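Local coordinates for protein giardin subunit alpha-1 (Giardia intestinalis, PDB 4EVF) that is an annexin that binds calcium and phospholipids, and has a part in parasite attachment to the intestinal mucosa and in cytoskeletal rearrangement between trophozoite and cyst, at residues A[74-79]-A[114-119]; A[97-102]-A[141-146]; A[7-12]-A[44-49]. All blocks are in the same frame, centred on the assembly; numbering follows the deposited sequence.

Overall arrangement
The three contacts each pair two helices of an all-helical annexin. Contact 3 comes first along the chain, joining helices 4-16 and 32-46 in the predicted first repeat, and closes before the others open. Contacts 1 and 2 interleave within the predicted second repeat: helix 74-87 meets helix 104-118, while the end of helix 92-100 meets helix 135-145. Their centres are about 15 Å apart, and they touch through Arg-78, whose guanidinium reaches the end of helix 92-100. Contact 3 lies about 25 Å from contact 1 and 34 Å from contact 2, centre to centre. Burial thus rises from contact 3 at the surface, through partly buried contact 1, to buried contact 2 nearer the chain's centre.

Contact 1 (A[74-79]-A[114-119]); sequences RHEVRA and YTRMFK
Glu-76 and Arg-116 form a salt bridge at the outer margin of a helix-helix packing in the annexin fold, where the start of helix 74-87 meets the end of helix 104-118. Arg-116 NH2 lies 3.2 Å from Glu-76 OE2, with an N-H...O angle of 148°. The oxygen offers the lone pair that points away from its partner oxygen; the carboxylate and guanidinium planes are well apart in orientation, and the bridge is made through NH2 alone, not by two parallel bonds. Long, flexible side chains suit this partly open place: the Arg-116 chain bends at chi3 (50°), bringing its guanidinium to a glutamate that extends straight beyond CG.

Next to this bridge Met-117 fills the angle between the helices. Its SD lies 3.8 Å from Glu-76 CG and also 3.8 Å from Ala-79 CB, while the terminal CE rests 3.5 Å from Glu-76 O. A flexible, unbranched thioether can bend at its end to lie against both Glu-76 and Ala-79. Ala-79 points at the other helix, and its small methyl lets the backbones come close, with 5.3 Å between the CA atoms of Ala-79 and Tyr-114. The segment axes cross at -66°.

Tyr-114 flanks the alanine, its CD2 lying 4.1 Å from Ala-79 CB and Ala-79 O sitting near the ring plane at the edge. Further out, the tyrosine hydroxyl is hydrogen-bonded to Asp-125 and Arg-83, which fixes the far end of the ring. Arg-78, on the same helix as Ala-79, donates to Thr-98 O. One helical turn beyond Tyr-114, Phe-118 covers a face of that ring, its CD1 standing 3.5 Å above the plane and over the centre.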
loop_
_atom_site.group_PDB
_atom_site.type_symbol
_atom_site.label_atom_id
_atom_site.label_comp_id
_atom_site.label_asym_id
_atom_site.label_seq_id
_atom_site.Cartn_x
_atom_site.Cartn_y
_atom_site.Cartn_z
ATOM N N ARG A 74 -3.337 -1.611 12.327
ATOM C CA ARG A 74 -3.030 -1.656 10.897
ATOM C C ARG A 74 -2.448 -2.990 10.444
ATOM O O ARG A 74 -2.456 -3.292 9.256
ATOM C CB ARG A 74 -2.087 -0.516 10.513
ATOM C CG ARG A 74 -0.657 -0.660 11.052
ATOM C CD ARG A 74 0.139 0.633 10.845
ATOM N NE ARG A 74 1.491 0.538 11.399
ATOM C CZ ARG A 74 1.776 0.723 12.683
ATOM N NH1 ARG A 74 0.800 1.010 13.532
ATOM N NH2 ARG A 74 3.030 0.624 13.118
ATOM N N HIS A 75 -1.945 -3.787 11.390
ATOM C CA HIS A 75 -1.398 -5.103 11.065
ATOM C C HIS A 75 -2.517 -6.132 10.988
ATOM O O HIS A 75 -2.506 -7.004 10.114
ATOM C CB HIS A 75 -0.327 -5.504 12.090
ATOM C CG HIS A 75 0.742 -4.471 12.253
ATOM N ND1 HIS A 75 1.035 -3.886 13.468
ATOM C CD2 HIS A 75 1.564 -3.889 11.347
ATOM C CE1 HIS A 75 1.999 -2.997 13.304
ATOM N NE2 HIS A 75 2.339 -2.979 12.028
ATOM N N GLU A 76 -3.502 -6.010 11.880
ATOM C CA GLU A 76 -4.716 -6.825 11.784
ATOM C C GLU A 76 -5.525 -6.465 10.540
ATOM O O GLU A 76 -6.107 -7.343 9.891
ATOM C CB GLU A 76 -5.593 -6.664 13.023
ATOM C CG GLU A 76 -5.043 -7.377 14.235
ATOM C CD GLU A 76 -5.828 -7.076 15.500
ATOM O OE1 GLU A 76 -6.838 -6.347 15.421
ATOM O OE2 GLU A 76 -5.431 -7.573 16.578
ATOM N N VAL A 77 -5.575 -5.171 10.238
ATOM C CA VAL A 77 -6.202 -4.684 9.012
ATOM C C VAL A 77 -5.551 -5.334 7.792
ATOM O O VAL A 77 -6.224 -6.002 7.003
ATOM C CB VAL A 77 -6.119 -3.147 8.906
ATOM C CG1 VAL A 77 -6.586 -2.673 7.520
ATOM C CG2 VAL A 77 -6.941 -2.483 10.008
ATOM N N ARG A 78 -4.239 -5.151 7.650
ATOM C CA ARG A 78 -3.505 -5.737 6.529
ATOM C C ARG A 78 -3.660 -7.256 6.448
ATOM O O ARG A 78 -3.896 -7.812 5.366
ATOM C CB ARG A 78 -2.027 -5.327 6.550
ATOM C CG ARG A 78 -1.251 -5.713 5.289
ATOM C CD ARG A 78 0.241 -5.344 5.363
ATOM N NE ARG A 78 0.506 -3.902 5.417
ATOM C CZ ARG A 78 0.541 -3.108 4.347
ATOM N NH1 ARG A 78 0.802 -1.811 4.476
ATOM N NH2 ARG A 78 0.302 -3.611 3.143
ATOM N N ALA A 79 -3.540 -7.938 7.586
ATOM C CA ALA A 79 -3.693 -9.388 7.618
ATOM C C ALA A 79 -5.057 -9.837 7.088
ATOM O O ALA A 79 -5.147 -10.822 6.351
ATOM C CB ALA A 79 -3.490 -9.917 9.032
ATOM N N TYR A 114 -1.445 -12.331 11.493
ATOM C CA TYR A 114 -2.092 -13.372 10.708
ATOM C C TYR A 114 -2.134 -14.689 11.478
ATOM O O TYR A 114 -3.135 -15.403 11.465
ATOM C CB TYR A 114 -1.369 -13.552 9.374
ATOM C CG TYR A 114 -2.160 -14.335 8.345
ATOM C CD1 TYR A 114 -2.129 -15.728 8.325
ATOM C CD2 TYR A 114 -2.932 -13.680 7.390
ATOM C CE1 TYR A 114 -2.851 -16.450 7.388
ATOM C CE2 TYR A 114 -3.663 -14.396 6.441
ATOM C CZ TYR A 114 -3.616 -15.781 6.447
ATOM O OH TYR A 114 -4.331 -16.496 5.510
ATOM N N THR A 115 -1.042 -15.011 12.159
ATOM C CA THR A 115 -1.008 -16.218 12.976
ATOM C C THR A 115 -2.009 -16.121 14.119
ATOM O O THR A 115 -2.712 -17.082 14.434
ATOM C CB THR A 115 0.396 -16.477 13.519
ATOM O OG1 THR A 115 1.262 -16.781 12.421
ATOM C CG2 THR A 115 0.392 -17.649 14.485
ATOM N N ARG A 116 -2.089 -14.945 14.726
ATOM C CA ARG A 116 -2.984 -14.741 15.848
ATOM C C ARG A 116 -4.433 -14.880 15.408
ATOM O O ARG A 116 -5.254 -15.448 16.121
ATOM C CB ARG A 116 -2.744 -13.363 16.457
ATOM C CG ARG A 116 -3.087 -13.263 17.932
ATOM C CD ARG A 116 -2.569 -11.955 18.504
ATOM N NE ARG A 116 -2.989 -10.839 17.667
ATOM C CZ ARG A 116 -2.165 -10.047 16.989
ATOM N NH1 ARG A 116 -0.847 -10.223 17.058
ATOM N NH2 ARG A 116 -2.669 -9.063 16.251
ATOM N N MET A 117 -4.735 -14.365 14.219
ATOM C CA MET A 117 -6.107 -14.288 13.739
ATOM C C MET A 117 -6.611 -15.596 13.120
ATOM O O MET A 117 -7.786 -15.944 13.260
ATOM C CB MET A 117 -6.242 -13.134 12.729
ATOM C CG MET A 117 -5.882 -11.754 13.293
ATOM S SD MET A 117 -5.731 -10.416 12.072
ATOM C CE MET A 117 -7.451 -10.013 11.747
ATOM N N PHE A 118 -5.731 -16.319 12.434
ATOM C CA PHE A 118 -6.173 -17.467 11.642
ATOM C C PHE A 118 -5.463 -18.770 11.999
ATOM O O PHE A 118 -5.805 -19.830 11.466
ATOM C CB PHE A 118 -6.011 -17.173 10.147
ATOM C CG PHE A 118 -6.553 -15.837 9.741
ATOM C CD1 PHE A 118 -5.695 -14.778 9.477
ATOM C CD2 PHE A 118 -7.920 -15.630 9.639
ATOM C CE1 PHE A 118 -6.187 -13.542 9.104
ATOM C CE2 PHE A 118 -8.427 -14.387 9.268
ATOM C CZ PHE A 118 -7.559 -13.341 9.005
ATOM N N LYS A 119 -4.483 -18.688 12.896
ATOM C CA LYS A 119 -3.739 -19.869 13.335
ATOM C C LYS A 119 -3.149 -20.615 12.142
ATOM O O LYS A 119 -3.153 -21.846 12.101
ATOM C CB LYS A 119 -4.630 -20.798 14.170
ATOM C CG LYS A 119 -4.678 -20.482 15.671
ATOM C CD LYS A 119 -5.084 -19.038 15.951
ATOM C CE LYS A 119 -5.352 -18.799 17.436
ATOM N NZ LYS A 119 -4.311 -19.430 18.307
#

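Contact 2 (A[97-102]-A[141-146]); sequences DTVILC and EKWMAH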
loop_
_atom_site.group_PDB
_atom_site.type_symbol
_atom_site.label_atom_id
_atom_site.label_comp_id
_atom_site.label_asym_id
_atom_site.label_seq_id
_atom_site.Cartn_x
_atom_site.Cartn_y
_atom_site.Cartn_z
ATOM N N ASP A 97 -1.501 -4.122 -3.253
ATOM C CA ASP A 97 -1.779 -3.187 -2.165
ATOM C C ASP A 97 -1.235 -3.665 -0.818
ATOM O O ASP A 97 -0.801 -2.859 -0.016
ATOM C CB ASP A 97 -3.284 -2.917 -2.034
ATOM C CG ASP A 97 -3.904 -2.416 -3.331
ATOM O OD1 ASP A 97 -3.139 -2.042 -4.252
ATOM O OD2 ASP A 97 -5.152 -2.397 -3.420
ATOM N N THR A 98 -1.286 -4.974 -0.583
ATOM C CA THR A 98 -1.023 -5.551 0.737
ATOM C C THR A 98 0.413 -6.078 0.911
ATOM O O THR A 98 0.986 -5.996 2.002
ATOM C CB THR A 98 -2.044 -6.684 1.071
ATOM O OG1 THR A 98 -1.992 -7.701 0.068
ATOM C CG2 THR A 98 -3.470 -6.145 1.144
ATOM N N VAL A 99 0.991 -6.606 -0.167
ATOM C CA VAL A 99 2.306 -7.236 -0.115
ATOM C C VAL A 99 3.412 -6.278 -0.579
ATOM O O VAL A 99 4.475 -6.193 0.035
ATOM C CB VAL A 99 2.343 -8.540 -0.985
ATOM C CG1 VAL A 99 3.759 -9.070 -1.117
ATOM C CG2 VAL A 99 1.440 -9.603 -0.398
ATOM N N ILE A 100 3.159 -5.543 -1.656
ATOM C CA ILE A 100 4.204 -4.704 -2.235
ATOM C C ILE A 100 4.288 -3.303 -1.617
ATOM O O ILE A 100 5.379 -2.799 -1.367
ATOM C CB ILE A 100 4.085 -4.598 -3.763
ATOM C CG1 ILE A 100 4.017 -5.996 -4.378
ATOM C CG2 ILE A 100 5.274 -3.806 -4.323
ATOM C CD1 ILE A 100 3.895 -6.005 -5.899
ATOM N N LEU A 101 3.136 -2.685 -1.385
ATOM C CA LEU A 101 3.066 -1.387 -0.735
ATOM C C LEU A 101 3.061 -1.626 0.782
ATOM O O LEU A 101 2.028 -1.521 1.448
ATOM C CB LEU A 101 1.810 -0.645 -1.201
ATOM C CG LEU A 101 1.547 0.849 -0.961
ATOM C CD1 LEU A 101 0.994 1.041 0.430
ATOM C CD2 LEU A 101 2.767 1.751 -1.213
ATOM N N CYS A 102 4.230 -1.962 1.314
ATOM C CA CYS A 102 4.344 -2.323 2.720
ATOM C C CYS A 102 5.801 -2.192 3.154
ATOM O O CYS A 102 6.709 -2.585 2.432
ATOM C CB CYS A 102 3.856 -3.751 2.923
ATOM S SG CYS A 102 3.718 -4.307 4.627
ATOM N N GLU A 141 7.074 -14.161 -3.521
ATOM C CA GLU A 141 7.640 -15.032 -2.490
ATOM C C GLU A 141 8.918 -14.428 -1.906
ATOM O O GLU A 141 9.096 -14.365 -0.689
ATOM C CB GLU A 141 7.954 -16.412 -3.063
ATOM C CG GLU A 141 8.473 -17.378 -2.017
ATOM C CD GLU A 141 8.704 -18.763 -2.567
ATOM O OE1 GLU A 141 8.960 -18.896 -3.781
ATOM O OE2 GLU A 141 8.627 -19.723 -1.779
ATOM N N LYS A 142 9.807 -13.989 -2.784
ATOM C CA LYS A 142 11.080 -13.416 -2.351
ATOM C C LYS A 142 10.880 -12.038 -1.711
ATOM O O LYS A 142 11.575 -11.662 -0.773
ATOM C CB LYS A 142 12.030 -13.325 -3.541
ATOM C CG LYS A 142 13.449 -12.924 -3.187
ATOM C CD LYS A 142 14.438 -13.939 -3.727
ATOM C CE LYS A 142 14.177 -14.213 -5.188
ATOM N NZ LYS A 142 15.026 -15.331 -5.680
ATOM N N TRP A 143 9.908 -11.291 -2.220
ATOM C CA TRP A 143 9.560 -10.002 -1.639
ATOM C C TRP A 143 9.138 -10.142 -0.181
ATOM O O TRP A 143 9.579 -9.374 0.683
ATOM C CB TRP A 143 8.426 -9.356 -2.426
ATOM C CG TRP A 143 8.256 -7.909 -2.136
ATOM C CD1 TRP A 143 7.503 -7.348 -1.144
ATOM C CD2 TRP A 143 8.841 -6.829 -2.862
ATOM N NE1 TRP A 143 7.592 -5.978 -1.208
ATOM C CE2 TRP A 143 8.405 -5.635 -2.258
ATOM C CE3 TRP A 143 9.704 -6.756 -3.961
ATOM C CZ2 TRP A 143 8.801 -4.371 -2.724
ATOM C CZ3 TRP A 143 10.089 -5.507 -4.424
ATOM C CH2 TRP A 143 9.638 -4.333 -3.806
ATOM N N MET A 144 8.282 -11.120 0.088
ATOM C CA MET A 144 7.758 -11.331 1.440
ATOM C C MET A 144 8.859 -11.651 2.452
ATOM O O MET A 144 8.703 -11.391 3.651
ATOM C CB MET A 144 6.676 -12.423 1.436
ATOM C CG MET A 144 5.365 -11.955 0.795
ATOM S SD MET A 144 4.065 -13.182 0.606
ATOM C CE MET A 144 3.696 -13.680 2.276
ATOM N N ALA A 145 9.971 -12.198 1.972
ATOM C CA ALA A 145 11.091 -12.544 2.851
ATOM C C ALA A 145 11.754 -11.295 3.426
ATOM O O ALA A 145 12.378 -11.343 4.489
ATOM C CB ALA A 145 12.116 -13.399 2.104
ATOM N N HIS A 146 11.612 -10.172 2.726
ATOM C CA HIS A 146 12.249 -8.930 3.147
ATOM C C HIS A 146 13.705 -9.153 3.570
ATOM O O HIS A 146 14.152 -8.664 4.615
ATOM C CB HIS A 146 11.437 -8.242 4.249
ATOM C CG HIS A 146 10.157 -7.639 3.758
ATOM N ND1 HIS A 146 10.117 -6.455 3.056
ATOM C CD2 HIS A 146 8.879 -8.072 3.834
ATOM C CE1 HIS A 146 8.866 -6.177 2.732
ATOM N NE2 HIS A 146 8.095 -7.143 3.192
HETATM O O HOH W 1 5.559 -7.857 1.842
HETATM O O HOH W 2 6.983 -3.822 0.389
#
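Water 2 accepts the indole N-H of Trp-143, its oxygen 2.8 Å from NE1, and can donate to Ile-100 O at 2.6 Å. The approach of Cys-102 O to this water is too short to rely on. Water 1 makes a second bridge, donating to Val-99 O at 2.7 Å and hydrogen-bonding to His-146 NE2. Waters thus serve carbonyls at the C-terminal end of helix 92-100, where a pi-type turn runs into an inverse gamma turn centred on Leu-101.

Beside the waters the contact, which joins two helices of the predicted second annexin repeat, is apolar. Ile-100 CG2 stands over one face of the indole, towards its rim and 3.9 Å from Trp-143 CZ2. Tryptophan suits the place, offering a broad apolar face to the isoleucine and an N-H to the water; its CG, anti to N (chi1 -165°), carries the ring across. Val-99 CG1 is 3.8 Å from Met-144 CG, small valine and flexible methionine filling the buried side almost at right angles. His-146 lays its imidazole over Trp-143 O.

Helix 104-118 closes one side through Trp-107, which touches Val-99 and Met-144, while helix 211-225 meets Ile-100 and Trp-143 through Ala-223.

Contact 3 (A[7-12]-A[44-49]); sequences IANELK and ASYGKE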
loop_
_atom_site.group_PDB
_atom_site.type_symbol
_atom_site.label_atom_id
_atom_site.label_comp_id
_atom_site.label_asym_id
_atom_site.label_seq_id
_atom_site.Cartn_x
_atom_site.Cartn_y
_atom_site.Cartn_z
ATOM N N ILE A 7 -8.456 14.924 21.950
ATOM C CA ILE A 7 -8.698 14.395 20.605
ATOM C C ILE A 7 -9.778 13.323 20.632
ATOM O O ILE A 7 -10.624 13.251 19.736
ATOM C CB ILE A 7 -7.433 13.768 20.000
ATOM C CG1 ILE A 7 -6.254 14.734 20.100
ATOM C CG2 ILE A 7 -7.678 13.326 18.546
ATOM C CD1 ILE A 7 -4.926 14.072 19.823
ATOM N N ALA A 8 -9.740 12.463 21.647
ATOM C CA ALA A 8 -10.764 11.430 21.761
ATOM C C ALA A 8 -12.139 12.080 21.896
ATOM O O ALA A 8 -13.131 11.568 21.368
ATOM C CB ALA A 8 -10.477 10.498 22.938
ATOM N N ASN A 9 -12.199 13.211 22.597
ATOM C CA ASN A 9 -13.459 13.953 22.716
ATOM C C ASN A 9 -13.915 14.547 21.381
ATOM O O ASN A 9 -15.102 14.479 21.037
ATOM C CB ASN A 9 -13.382 15.055 23.781
ATOM C CG ASN A 9 -14.725 15.758 23.985
ATOM O OD1 ASN A 9 -14.958 16.851 23.461
ATOM N ND2 ASN A 9 -15.624 15.112 24.722
ATOM N N GLU A 10 -12.982 15.138 20.637
ATOM C CA GLU A 10 -13.297 15.615 19.286
ATOM C C GLU A 10 -13.950 14.504 18.485
ATOM O O GLU A 10 -15.002 14.688 17.857
ATOM C CB GLU A 10 -12.036 16.052 18.549
ATOM C CG GLU A 10 -11.347 17.279 19.113
ATOM C CD GLU A 10 -10.147 17.681 18.279
ATOM O OE1 GLU A 10 -10.337 18.083 17.103
ATOM O OE2 GLU A 10 -9.011 17.577 18.791
ATOM N N LEU A 11 -13.313 13.343 18.500
ATOM C CA LEU A 11 -13.837 12.187 17.783
ATOM C C LEU A 11 -15.228 11.774 18.254
ATOM O O LEU A 11 -16.087 11.436 17.441
ATOM C CB LEU A 11 -12.861 11.010 17.866
ATOM C CG LEU A 11 -11.691 11.150 16.893
ATOM C CD1 LEU A 11 -10.516 10.251 17.295
ATOM C CD2 LEU A 11 -12.156 10.862 15.466
ATOM N N LYS A 12 -15.450 11.804 19.564
ATOM C CA LYS A 12 -16.749 11.459 20.139
ATOM C C LYS A 12 -17.865 12.320 19.547
ATOM O O LYS A 12 -18.939 11.829 19.184
ATOM C CB LYS A 12 -16.709 11.658 21.658
ATOM C CG LYS A 12 -17.999 11.288 22.367
ATOM C CD LYS A 12 -18.190 9.780 22.403
ATOM C CE LYS A 12 -19.506 9.389 23.065
ATOM N NZ LYS A 12 -19.766 7.925 22.906
ATOM N N ALA A 44 -10.819 4.022 27.042
ATOM C CA ALA A 44 -10.742 4.350 28.466
ATOM C C ALA A 44 -11.834 5.356 28.854
ATOM O O ALA A 44 -12.543 5.178 29.851
ATOM C CB ALA A 44 -9.354 4.899 28.813
ATOM N N SER A 45 -11.975 6.403 28.044
ATOM C CA SER A 45 -12.917 7.482 28.327
ATOM C C SER A 45 -14.375 7.085 28.221
ATOM O O SER A 45 -15.185 7.488 29.049
ATOM C CB SER A 45 -12.676 8.668 27.395
ATOM O OG SER A 45 -11.415 9.238 27.648
ATOM N N TYR A 46 -14.710 6.309 27.198
ATOM C CA TYR A 46 -16.108 6.050 26.880
ATOM C C TYR A 46 -16.499 4.585 27.026
ATOM O O TYR A 46 -17.677 4.238 26.938
ATOM C CB TYR A 46 -16.436 6.571 25.473
ATOM C CG TYR A 46 -16.037 8.014 25.278
ATOM C CD1 TYR A 46 -14.996 8.355 24.436
ATOM C CD2 TYR A 46 -16.690 9.038 25.963
ATOM C CE1 TYR A 46 -14.616 9.674 24.263
ATOM C CE2 TYR A 46 -16.316 10.362 25.800
ATOM C CZ TYR A 46 -15.276 10.675 24.942
ATOM O OH TYR A 46 -14.880 11.986 24.763
ATOM N N GLY A 47 -15.516 3.726 27.260
ATOM C CA GLY A 47 -15.786 2.318 27.499
ATOM C C GLY A 47 -16.290 1.572 26.276
ATOM O O GLY A 47 -16.919 0.513 26.385
ATOM N N LYS A 48 -16.021 2.130 25.103
ATOM C CA LYS A 48 -16.387 1.487 23.836
ATOM C C LYS A 48 -15.216 1.607 22.875
ATOM O O LYS A 48 -14.515 2.610 22.876
ATOM C CB LYS A 48 -17.635 2.141 23.213
ATOM C CG LYS A 48 -18.959 1.770 23.877
ATOM C CD LYS A 48 -20.158 2.351 23.125
ATOM C CE LYS A 48 -20.653 3.675 23.726
ATOM N NZ LYS A 48 -19.674 4.800 23.623
ATOM N N GLU A 49 -15.002 0.595 22.046
ATOM C CA GLU A 49 -13.924 0.662 21.073
ATOM C C GLU A 49 -14.248 1.643 19.934
ATOM O O GLU A 49 -15.361 1.636 19.394
ATOM C CB GLU A 49 -13.644 -0.724 20.519
ATOM C CG GLU A 49 -12.199 -0.939 20.142
ATOM C CD GLU A 49 -11.454 -1.781 21.163
ATOM O OE1 GLU A 49 -11.821 -1.739 22.360
ATOM O OE2 GLU A 49 -10.512 -2.494 20.755
#
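A CH-pi contact of Lys-12 with Tyr-46 joins helix 4-16 to the C-terminal turn of helix 32-46, within the predicted first annexin repeat. Lys-12 CD sits 3.7 Å from the centroid of the Tyr-46 ring and only 3° off its normal, squarely above the face. The lysine runs from the hydroxyl end of the ring back towards its root: CB is 3.7 Å from Tyr-46 CZ, and CE lies 4.1 Å from Tyr-46 CD2. A single bend at chi2 (73°), in an otherwise extended chain, lays the methylenes along the ring. Lysine suits the place because its aliphatic shaft can cover an aromatic face while its ammonium reaches beyond it.

Tyr-46 is held from the other side as well, since Ser-45 CB stands over the opposite face. At the ring edge, Ala-8 O lies 3.8 Å from Tyr-46 CE1, and the small Ala-8 side chain leaves space for the ring to reach the helix. The hydroxyl oxygen of Tyr-46 comes to 3.2 Å from Asn-9 CA.

Past the ring, Lys-12 NZ and Lys-48 NZ are 3.2 Å apart, gathered near the carboxylate of Asp-53. That aspartate, outside both segments, makes a salt bridge with Lys-48 and a long, weak ion pair with Lys-12, which probably offsets the two like charges. Gly-47, with positive phi, ends the helix and leads the chain to Lys-48.

This contact lies at the protein surface, flanked by Tyr-42 of helix 32-46. On the inner side of helix 4-16, Ile-7 and Leu-11 pack on Ile-38 of helix 32-46 and on Ile-26 of helix 20-28.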